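Local coordinates for protein cellobiose 2-epimerase (Caldibacillus thermoamylovorans, PDB 5ZHB) that catalyses the epimerisation of cellobiose at C2 of its reducing-end glucose unit, converting it to glucosyl-mannose, at residues 255-258 with 259-262; 193-196 with 197-200; 378-381 with 382-386; 116-119 with 120-124. One frame throughout, in Å; residues are numbered along the deposited sequence.

Interaction 1 (255-258 with 259-262); sequences IDDA and LKVT
Lys-260 reaches back over one helical turn to lie at a slant against Asp-256, and the two form a salt bridge, NZ of Lys-260 standing 3.1 Å from OD2 of Asp-256 in a weak hydrogen bond. The lysine chain is extended beyond CG, and its CE comes almost as near, 3.2 Å from the same OD2 of Asp-256, which shows that the last two atoms pass beside the oxygen together. Asp-256 keeps its CG anti to the backbone N (chi1 -155°), a setting that brings the carboxylate to the lysine four residues on. Asp-257 slants against the same lysine and adds a long salt bridge, OD1 of Asp-257 to NZ of Lys-260 at 4.0 Å. Leu-259 runs at about a right angle to Asp-256 and sets its CG 4.4 Å from CG2 of Ile-255. At the far end, O of Ala-258 is gripped twice by Thr-262, from N at 3.2 Å and from OG1 at 2.9 Å, the donors arriving from opposite faces of the carbonyl plane. Around this turn of helix 245-262, Asn-318 and Lys-322 of helix 306-323 share the charged side, Lys-322 pairing with Asp-256 and Asn-318 bonding to both Asp-256 and Lys-260. Ala-258 and Val-261 pack on helix 183-199, while Ile-255 and Leu-259 press against helices 203-220 and 267-283.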
loop_
_atom_site.group_PDB
_atom_site.type_symbol
_atom_site.label_atom_id
_atom_site.label_comp_id
_atom_site.label_asym_id
_atom_site.label_seq_id
_atom_site.Cartn_x
_atom_site.Cartn_y
_atom_site.Cartn_z
ATOM N N ILE A 255 -1.924 2.743 -11.154
ATOM C CA ILE A 255 -2.874 2.803 -12.269
ATOM C C ILE A 255 -2.184 2.293 -13.537
ATOM O O ILE A 255 -2.744 1.484 -14.311
ATOM C CB ILE A 255 -3.457 4.221 -12.413
ATOM C CG1 ILE A 255 -4.366 4.560 -11.232
ATOM C CG2 ILE A 255 -4.183 4.394 -13.755
ATOM C CD1 ILE A 255 -4.626 6.041 -11.032
ATOM N N ASP A 256 -0.918 2.696 -13.738
ATOM C CA ASP A 256 -0.204 2.267 -14.935
ATOM C C ASP A 256 -0.084 0.745 -14.981
ATOM O O ASP A 256 -0.290 0.118 -16.020
ATOM C CB ASP A 256 1.188 2.877 -15.029
ATOM C CG ASP A 256 1.732 2.974 -16.449
ATOM O OD1 ASP A 256 0.921 2.895 -17.386
ATOM O OD2 ASP A 256 2.957 3.086 -16.599
ATOM N N ASP A 257 0.233 0.127 -13.836
ATOM C CA ASP A 257 0.263 -1.317 -13.787
ATOM C C ASP A 257 -1.094 -1.895 -14.147
ATOM O O ASP A 257 -1.148 -2.941 -14.792
ATOM C CB ASP A 257 0.681 -1.865 -12.434
ATOM C CG ASP A 257 2.154 -2.175 -12.297
ATOM O OD1 ASP A 257 2.943 -1.733 -13.158
ATOM O OD2 ASP A 257 2.477 -2.901 -11.360
ATOM N N ALA A 258 -2.177 -1.226 -13.741
ATOM C CA ALA A 258 -3.517 -1.726 -14.044
ATOM C C ALA A 258 -3.764 -1.652 -15.564
ATOM O O ALA A 258 -4.246 -2.609 -16.185
ATOM C CB ALA A 258 -4.550 -0.933 -13.272
ATOM N N LEU A 259 -3.351 -0.527 -16.157
ATOM C CA LEU A 259 -3.342 -0.370 -17.608
ATOM C C LEU A 259 -2.573 -1.489 -18.304
ATOM O O LEU A 259 -3.090 -2.070 -19.262
ATOM C CB LEU A 259 -2.812 1.013 -17.968
ATOM C CG LEU A 259 -3.677 2.192 -17.541
ATOM C CD1 LEU A 259 -2.979 3.497 -17.930
ATOM C CD2 LEU A 259 -5.080 2.115 -18.097
ATOM N N LYS A 260 -1.345 -1.776 -17.857
ATOM C CA LYS A 260 -0.489 -2.751 -18.511
ATOM C C LYS A 260 -1.060 -4.168 -18.414
ATOM O O LYS A 260 -1.032 -4.921 -19.400
ATOM C CB LYS A 260 0.930 -2.763 -17.928
ATOM C CG LYS A 260 1.759 -1.499 -18.116
ATOM C CD LYS A 260 2.877 -1.322 -17.089
ATOM C CE LYS A 260 3.477 0.029 -17.188
ATOM N NZ LYS A 260 4.477 0.377 -16.171
ATOM N N VAL A 261 -1.539 -4.561 -17.221
ATOM C CA VAL A 261 -2.035 -5.916 -16.983
ATOM C C VAL A 261 -3.296 -6.185 -17.803
ATOM O O VAL A 261 -3.544 -7.310 -18.228
ATOM C CB VAL A 261 -2.259 -6.102 -15.467
ATOM C CG1 VAL A 261 -3.151 -7.276 -15.119
ATOM C CG2 VAL A 261 -0.945 -6.191 -14.702
ATOM N N THR A 262 -4.111 -5.161 -18.049
ATOM C CA THR A 262 -5.344 -5.369 -18.783
ATOM C C THR A 262 -5.271 -4.923 -20.260
ATOM O O THR A 262 -6.283 -5.004 -20.953
ATOM C CB THR A 262 -6.486 -4.661 -18.074
ATOM O OG1 THR A 262 -6.294 -3.247 -18.105
ATOM C CG2 THR A 262 -6.672 -5.165 -16.656
#

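Interaction 2 (193-196 with 197-200); sequences YTNL and YRVW
Arg-198 and Asn-195 make a side-chain hydrogen bond along the last turns of helix 183-199, a largely buried local contact where this helix packs between helices 111-128 and 245-262. NH1 of Arg-198 donates to OD1 of Asn-195 at 2.9 Å, with an N-H...O angle of 148°, so the bond is moderately bent. The amide oxygen sits at the edge of the guanidinium, a little out of its plane, and the two flat groups are turned 67° apart. The arginine chain gets there extended from CG to NE. Over one guanidinium face lies the methyl of Thr-194, its CG2 3.7 Å from NH1 of Arg-198. The other terminal nitrogen, NH2, forms a salt bridge with Asp-257, and a lysine in place of Arg-198 would probably be unable to serve both, with either OD1 of Asn-195 or the carboxylate of Asp-257 left without its mate. Further along, Trp-200 runs beside Leu-196 in the same direction, the leucine CG meeting the edge of the indole 4.0 Å from CE3 of Trp-200. O of Leu-196 accepts from N of Val-199 at 2.9 Å, three residues on, in a 3-10-like turn with the donor well above the carbonyl plane, and only weakly from N of Trp-200. Packed in this way against helices on both flanks, helix 183-199 fits the (alpha/alpha)6 barrel expected of the N-acylglucosamine 2-epimerase family and its six-hairpin relatives.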
loop_
_atom_site.group_PDB
_atom_site.type_symbol
_atom_site.label_atom_id
_atom_site.label_comp_id
_atom_site.label_asym_id
_atom_site.label_seq_id
_atom_site.Cartn_x
_atom_site.Cartn_y
_atom_site.Cartn_z
ATOM N N TYR A 193 -7.013 -5.834 -7.270
ATOM C CA TYR A 193 -7.655 -6.428 -8.433
ATOM C C TYR A 193 -6.675 -6.585 -9.587
ATOM O O TYR A 193 -6.801 -7.547 -10.334
ATOM C CB TYR A 193 -8.836 -5.584 -8.904
ATOM C CG TYR A 193 -10.111 -5.721 -8.080
ATOM C CD1 TYR A 193 -10.126 -6.384 -6.855
ATOM C CD2 TYR A 193 -11.302 -5.180 -8.546
ATOM C CE1 TYR A 193 -11.294 -6.514 -6.132
ATOM C CE2 TYR A 193 -12.481 -5.309 -7.833
ATOM C CZ TYR A 193 -12.482 -5.997 -6.630
ATOM O OH TYR A 193 -13.653 -6.084 -5.914
ATOM N N THR A 194 -5.734 -5.638 -9.748
ATOM C CA THR A 194 -4.643 -5.812 -10.705
ATOM C C THR A 194 -3.925 -7.143 -10.481
ATOM O O THR A 194 -3.672 -7.893 -11.438
ATOM C CB THR A 194 -3.658 -4.654 -10.616
ATOM O OG1 THR A 194 -4.458 -3.522 -10.928
ATOM C CG2 THR A 194 -2.523 -4.744 -11.621
ATOM N N ASN A 195 -3.617 -7.448 -9.217
ATOM C CA ASN A 195 -2.862 -8.648 -8.872
ATOM C C ASN A 195 -3.710 -9.904 -9.078
ATOM O O ASN A 195 -3.178 -10.969 -9.466
ATOM C CB ASN A 195 -2.257 -8.518 -7.473
ATOM C CG ASN A 195 -0.868 -9.093 -7.375
ATOM O OD1 ASN A 195 -0.020 -8.858 -8.254
ATOM N ND2 ASN A 195 -0.602 -9.858 -6.320
ATOM N N LEU A 196 -5.016 -9.775 -8.833
ATOM C CA LEU A 196 -5.941 -10.889 -8.996
ATOM C C LEU A 196 -5.998 -11.254 -10.482
ATOM O O LEU A 196 -5.943 -12.431 -10.843
ATOM C CB LEU A 196 -7.314 -10.546 -8.420
ATOM C CG LEU A 196 -8.393 -11.637 -8.508
ATOM C CD1 LEU A 196 -7.977 -12.966 -7.885
ATOM C CD2 LEU A 196 -9.679 -11.169 -7.874
ATOM N N TYR A 197 -6.051 -10.230 -11.344
ATOM C CA TYR A 197 -6.182 -10.456 -12.779
ATOM C C TYR A 197 -4.916 -11.113 -13.332
ATOM O O TYR A 197 -4.994 -11.895 -14.276
ATOM C CB TYR A 197 -6.532 -9.138 -13.471
ATOM C CG TYR A 197 -6.904 -9.351 -14.927
ATOM C CD1 TYR A 197 -8.194 -9.714 -15.291
ATOM C CD2 TYR A 197 -5.927 -9.306 -15.919
ATOM C CE1 TYR A 197 -8.520 -9.963 -16.616
ATOM C CE2 TYR A 197 -6.246 -9.512 -17.250
ATOM C CZ TYR A 197 -7.543 -9.853 -17.592
ATOM O OH TYR A 197 -7.827 -10.077 -18.900
ATOM N N ARG A 198 -3.750 -10.832 -12.734
ATOM C CA ARG A 198 -2.520 -11.519 -13.097
ATOM C C ARG A 198 -2.674 -13.025 -12.918
ATOM O O ARG A 198 -2.005 -13.795 -13.580
ATOM C CB ARG A 198 -1.305 -11.075 -12.270
ATOM C CG ARG A 198 -0.843 -9.645 -12.523
ATOM C CD ARG A 198 0.399 -9.348 -11.691
ATOM N NE ARG A 198 1.056 -8.085 -12.056
ATOM C CZ ARG A 198 0.916 -6.902 -11.451
ATOM N NH1 ARG A 198 0.297 -6.773 -10.276
ATOM N NH2 ARG A 198 1.395 -5.842 -12.065
ATOM N N VAL A 199 -3.512 -13.454 -11.981
ATOM C CA VAL A 199 -3.534 -14.855 -11.589
ATOM C C VAL A 199 -4.822 -15.552 -12.034
ATOM O O VAL A 199 -4.908 -16.769 -11.984
ATOM C CB VAL A 199 -3.321 -14.709 -10.069
ATOM C CG1 VAL A 199 -4.350 -15.398 -9.191
ATOM C CG2 VAL A 199 -1.888 -15.003 -9.693
ATOM N N TRP A 200 -5.797 -14.758 -12.487
ATOM C CA TRP A 200 -7.150 -15.185 -12.804
ATOM C C TRP A 200 -7.703 -14.188 -13.813
ATOM O O TRP A 200 -8.222 -13.139 -13.438
ATOM C CB TRP A 200 -8.032 -15.246 -11.547
ATOM C CG TRP A 200 -9.443 -15.747 -11.755
ATOM C CD1 TRP A 200 -9.826 -16.909 -12.368
ATOM C CD2 TRP A 200 -10.661 -15.095 -11.325
ATOM N NE1 TRP A 200 -11.193 -17.020 -12.353
ATOM C CE2 TRP A 200 -11.734 -15.926 -11.727
ATOM C CE3 TRP A 200 -10.952 -13.902 -10.644
ATOM C CZ2 TRP A 200 -13.062 -15.599 -11.470
ATOM C CZ3 TRP A 200 -12.268 -13.578 -10.391
ATOM C CH2 TRP A 200 -13.309 -14.421 -10.798
#

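Interaction 3 (378-381 with 382-386); sequences ARFC and LEFIE
Phe-384 meets Phe-380, one turn before it, along the side of its ring that carries CD2 and CE2. CB of Phe-384 lies 3.8 Å from O of Cys-381. CG is anti to its own carbonyl carbon (chi1 -85°), and the ring then passes Phe-380, whose carbonyl oxygen lies in the ring plane, at the edge, 3.4 Å from CD2 of Phe-384. One atom further out, CE2 of Phe-384 touches CD1 of Phe-380 at 3.6 Å, meeting the Phe-380 ring at the edge. The two rings meet obliquely, with planes 81° apart and centroids separated by 5.6 Å. On another side of the helix, Arg-379 and Glu-383 run alongside each other, but only their aliphatic parts touch, CG of Arg-379 being 4.1 Å from CG of Glu-383. Their charges go to different partners: Arg-379 to Glu-191 and Glu-311, Glu-383 to Arg-387. Helix 375-387 is enclosed on several sides. Phe-8 of helix 2-21 meets both phenylalanine rings, Phe-380 also packs on Val-310, Met-313 and Val-314 of helix 306-323, and Leu-382 rests on Ala-61 and Val-65 of helix 49-66.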
loop_
_atom_site.group_PDB
_atom_site.type_symbol
_atom_site.label_atom_id
_atom_site.label_comp_id
_atom_site.label_asym_id
_atom_site.label_seq_id
_atom_site.Cartn_x
_atom_site.Cartn_y
_atom_site.Cartn_z
ATOM N N ALA A 378 9.835 -2.694 0.918
ATOM C CA ALA A 378 10.211 -3.887 0.181
ATOM C C ALA A 378 9.785 -3.805 -1.277
ATOM O O ALA A 378 10.572 -4.121 -2.170
ATOM C CB ALA A 378 9.644 -5.138 0.791
ATOM N N ARG A 379 8.513 -3.443 -1.499
ATOM C CA ARG A 379 7.980 -3.320 -2.835
ATOM C C ARG A 379 8.839 -2.359 -3.667
ATOM O O ARG A 379 9.127 -2.649 -4.826
ATOM C CB ARG A 379 6.507 -2.898 -2.777
ATOM C CG ARG A 379 5.925 -2.863 -4.181
ATOM C CD ARG A 379 4.441 -2.636 -4.293
ATOM N NE ARG A 379 4.060 -1.313 -3.799
ATOM C CZ ARG A 379 2.803 -0.872 -3.732
ATOM N NH1 ARG A 379 1.816 -1.624 -4.173
ATOM N NH2 ARG A 379 2.552 0.337 -3.248
ATOM N N PHE A 380 9.240 -1.218 -3.087
ATOM C CA PHE A 380 10.084 -0.285 -3.803
ATOM C C PHE A 380 11.367 -0.972 -4.289
ATOM O O PHE A 380 11.708 -0.854 -5.471
ATOM C CB PHE A 380 10.310 0.978 -2.966
ATOM C CG PHE A 380 11.731 1.512 -2.982
ATOM C CD1 PHE A 380 12.246 2.153 -4.108
ATOM C CD2 PHE A 380 12.544 1.377 -1.863
ATOM C CE1 PHE A 380 13.532 2.669 -4.092
ATOM C CE2 PHE A 380 13.827 1.887 -1.852
ATOM C CZ PHE A 380 14.329 2.509 -2.975
ATOM N N CYS A 381 12.094 -1.647 -3.387
ATOM C CA CYS A 381 13.328 -2.314 -3.763
ATOM C C CYS A 381 13.046 -3.335 -4.864
ATOM O O CYS A 381 13.758 -3.371 -5.861
ATOM C CB CYS A 381 13.968 -2.997 -2.557
ATOM S SG CYS A 381 14.519 -1.851 -1.280
ATOM N N LEU A 382 11.986 -4.127 -4.712
ATOM C CA LEU A 382 11.635 -5.186 -5.661
ATOM C C LEU A 382 11.215 -4.660 -7.033
ATOM O O LEU A 382 11.534 -5.262 -8.071
ATOM C CB LEU A 382 10.548 -6.057 -5.051
ATOM C CG LEU A 382 10.985 -6.868 -3.822
ATOM C CD1 LEU A 382 9.782 -7.512 -3.188
ATOM C CD2 LEU A 382 12.029 -7.908 -4.178
ATOM N N GLU A 383 10.524 -3.519 -7.054
ATOM C CA GLU A 383 10.100 -2.940 -8.319
ATOM C C GLU A 383 11.319 -2.562 -9.163
ATOM O O GLU A 383 11.333 -2.804 -10.371
ATOM C CB GLU A 383 9.225 -1.729 -8.021
ATOM C CG GLU A 383 7.751 -2.061 -7.800
ATOM C CD GLU A 383 7.056 -2.525 -9.064
ATOM O OE1 GLU A 383 7.256 -1.891 -10.123
ATOM O OE2 GLU A 383 6.298 -3.499 -8.976
ATOM N N PHE A 384 12.293 -1.888 -8.552
ATOM C CA PHE A 384 13.521 -1.523 -9.253
ATOM C C PHE A 384 14.311 -2.755 -9.682
ATOM O O PHE A 384 14.783 -2.838 -10.808
ATOM C CB PHE A 384 14.407 -0.658 -8.378
ATOM C CG PHE A 384 14.024 0.807 -8.461
ATOM C CD1 PHE A 384 14.587 1.628 -9.430
ATOM C CD2 PHE A 384 13.097 1.354 -7.586
ATOM C CE1 PHE A 384 14.288 2.993 -9.455
ATOM C CE2 PHE A 384 12.740 2.693 -7.670
ATOM C CZ PHE A 384 13.342 3.513 -8.591
ATOM N N ILE A 385 14.455 -3.729 -8.789
ATOM C CA ILE A 385 15.127 -4.960 -9.173
ATOM C C ILE A 385 14.516 -5.551 -10.451
ATOM O O ILE A 385 15.227 -5.956 -11.381
ATOM C CB ILE A 385 15.114 -5.947 -7.993
ATOM C CG1 ILE A 385 16.034 -5.472 -6.853
ATOM C CG2 ILE A 385 15.488 -7.346 -8.493
ATOM C CD1 ILE A 385 15.773 -6.122 -5.493
ATOM N N GLU A 386 13.186 -5.637 -10.507
ATOM C CA GLU A 386 12.489 -6.308 -11.591
ATOM C C GLU A 386 12.493 -5.424 -12.837
ATOM O O GLU A 386 12.604 -5.922 -13.959
ATOM C CB GLU A 386 11.067 -6.679 -11.148
ATOM C CG GLU A 386 10.544 -8.001 -11.711
ATOM C CD GLU A 386 9.048 -8.283 -11.518
ATOM O OE1 GLU A 386 8.585 -9.363 -11.930
ATOM O OE2 GLU A 386 8.307 -7.433 -10.987
#

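Interaction 4 (116-119 with 120-124); sequences FGVY and ALTEY
Thr-122 folds back onto the carbonyl of Val-118, with OG1 of Thr-122 2.8 Å from O of Val-118 and the backbone N of Thr-122 bonded to that oxygen at 2.9 Å. With chi1 at 58°, OG1 lies between its own backbone N and carbonyl carbon, and the methyl also closes on the carbonyl, CG2 of Thr-122 being 3.1 Å from O of Val-118. Beside it, Leu-121 lays its CG 3.2 Å from O of Gly-117, the oxygen that accepts its backbone N-H at 2.8 Å. In the next shell, ND2 of Asn-195 bonds to OG1 of Thr-122 and to O of Tyr-119, fixing this face against helix 183-199. Leu-121 packs on Tyr-79 and Leu-82 of helix 69-86 and on Tyr-136 and Leu-140 of helix 131-145, and replacing it with an alanine is likely to open a gap between helix 111-128 and these two. Tyr-119 stacks on Trp-57 and bonds through OH to Arg-379, while Glu-123 pairs with Arg-64 and Arg-126. Buried polar groups here are thus answered by bonds within the helix or from its neighbours, which probably offsets the cost of keeping a threonine, a glutamate and a tyrosine hydroxyl away from solvent.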
loop_
_atom_site.group_PDB
_atom_site.type_symbol
_atom_site.label_atom_id
_atom_site.label_comp_id
_atom_site.label_asym_id
_atom_site.label_seq_id
_atom_site.Cartn_x
_atom_site.Cartn_y
_atom_site.Cartn_z
ATOM N N PHE A 116 -6.571 -5.548 0.669
ATOM C CA PHE A 116 -5.237 -6.000 1.029
ATOM C C PHE A 116 -5.172 -7.531 1.105
ATOM O O PHE A 116 -4.162 -8.092 0.743
ATOM C CB PHE A 116 -4.710 -5.281 2.279
ATOM C CG PHE A 116 -3.813 -4.125 1.832
ATOM C CD1 PHE A 116 -2.577 -4.383 1.273
ATOM C CD2 PHE A 116 -4.254 -2.811 1.872
ATOM C CE1 PHE A 116 -1.781 -3.361 0.761
ATOM C CE2 PHE A 116 -3.460 -1.779 1.358
ATOM C CZ PHE A 116 -2.232 -2.055 0.809
ATOM N N GLY A 117 -6.237 -8.199 1.545
ATOM C CA GLY A 117 -6.285 -9.661 1.562
ATOM C C GLY A 117 -6.151 -10.262 0.170
ATOM O O GLY A 117 -5.304 -11.135 -0.066
ATOM N N VAL A 118 -6.925 -9.711 -0.767
ATOM C CA VAL A 118 -6.850 -10.152 -2.156
ATOM C C VAL A 118 -5.451 -9.963 -2.711
ATOM O O VAL A 118 -4.881 -10.880 -3.323
ATOM C CB VAL A 118 -7.888 -9.401 -2.998
ATOM C CG1 VAL A 118 -7.666 -9.593 -4.493
ATOM C CG2 VAL A 118 -9.288 -9.786 -2.561
ATOM N N TYR A 119 -4.877 -8.770 -2.466
ATOM C CA TYR A 119 -3.543 -8.457 -2.963
ATOM C C TYR A 119 -2.508 -9.457 -2.439
ATOM O O TYR A 119 -1.649 -9.922 -3.194
ATOM C CB TYR A 119 -3.184 -7.042 -2.504
ATOM C CG TYR A 119 -1.914 -6.445 -3.103
ATOM C CD1 TYR A 119 -1.685 -6.431 -4.477
ATOM C CD2 TYR A 119 -0.965 -5.859 -2.299
ATOM C CE1 TYR A 119 -0.564 -5.840 -5.028
ATOM C CE2 TYR A 119 0.186 -5.291 -2.829
ATOM C CZ TYR A 119 0.381 -5.261 -4.202
ATOM O OH TYR A 119 1.516 -4.670 -4.684
ATOM N N ALA A 120 -2.537 -9.746 -1.132
ATOM C CA ALA A 120 -1.531 -10.618 -0.529
ATOM C C ALA A 120 -1.723 -12.097 -0.898
ATOM O O ALA A 120 -0.735 -12.810 -1.161
ATOM C CB ALA A 120 -1.528 -10.419 0.947
ATOM N N LEU A 121 -2.980 -12.532 -0.928
ATOM C CA LEU A 121 -3.318 -13.922 -1.223
ATOM C C LEU A 121 -2.981 -14.251 -2.674
ATOM O O LEU A 121 -2.479 -15.334 -2.949
ATOM C CB LEU A 121 -4.794 -14.178 -0.912
ATOM C CG LEU A 121 -5.166 -14.272 0.572
ATOM C CD1 LEU A 121 -6.648 -14.113 0.731
ATOM C CD2 LEU A 121 -4.711 -15.573 1.181
ATOM N N THR A 122 -3.228 -13.302 -3.596
ATOM C CA THR A 122 -2.883 -13.503 -4.994
ATOM C C THR A 122 -1.368 -13.557 -5.151
ATOM O O THR A 122 -0.877 -14.424 -5.861
ATOM C CB THR A 122 -3.570 -12.480 -5.901
ATOM O OG1 THR A 122 -3.242 -11.138 -5.545
ATOM C CG2 THR A 122 -5.077 -12.638 -5.851
ATOM N N GLU A 123 -0.616 -12.717 -4.422
ATOM C CA GLU A 123 0.832 -12.753 -4.518
ATOM C C GLU A 123 1.371 -14.098 -4.010
ATOM O O GLU A 123 2.283 -14.687 -4.599
ATOM C CB GLU A 123 1.454 -11.604 -3.734
ATOM C CG GLU A 123 2.932 -11.366 -4.032
ATOM C CD GLU A 123 3.213 -10.874 -5.452
ATOM O OE1 GLU A 123 2.305 -10.446 -6.199
ATOM O OE2 GLU A 123 4.399 -10.968 -5.802
ATOM N N TYR A 124 0.799 -14.602 -2.915
ATOM C CA TYR A 124 1.221 -15.880 -2.374
ATOM C C TYR A 124 0.895 -16.970 -3.394
ATOM O O TYR A 124 1.685 -17.887 -3.608
ATOM C CB TYR A 124 0.530 -16.081 -1.025
ATOM C CG TYR A 124 0.930 -17.366 -0.314
ATOM C CD1 TYR A 124 2.182 -17.502 0.242
ATOM C CD2 TYR A 124 0.008 -18.393 -0.122
ATOM C CE1 TYR A 124 2.532 -18.647 0.936
ATOM C CE2 TYR A 124 0.352 -19.547 0.553
ATOM C CZ TYR A 124 1.619 -19.677 1.076
ATOM O OH TYR A 124 1.997 -20.802 1.775
#

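From the N terminus the order is interaction 4 on helix 111-128, interaction 2 on helix 183-199, interaction 1 on helix 245-262 and interaction 3 on helix 375-387. Each is local to one helix, interaction 2 running on to Trp-200 just beyond it, and closes no long loop; they follow in series, and none nests in or crosses another. In space the first three form a row: interactions 4 and 2, with centres about 9 Å apart, meet through Asn-195, and interactions 2 and 1, about 11 Å apart, meet through Arg-198. Interaction 3 stands apart, its centre about 17 Å from that of interaction 4, yet Arg-379 reaches Tyr-119 and so joins the C-terminal helix to helix 111-128.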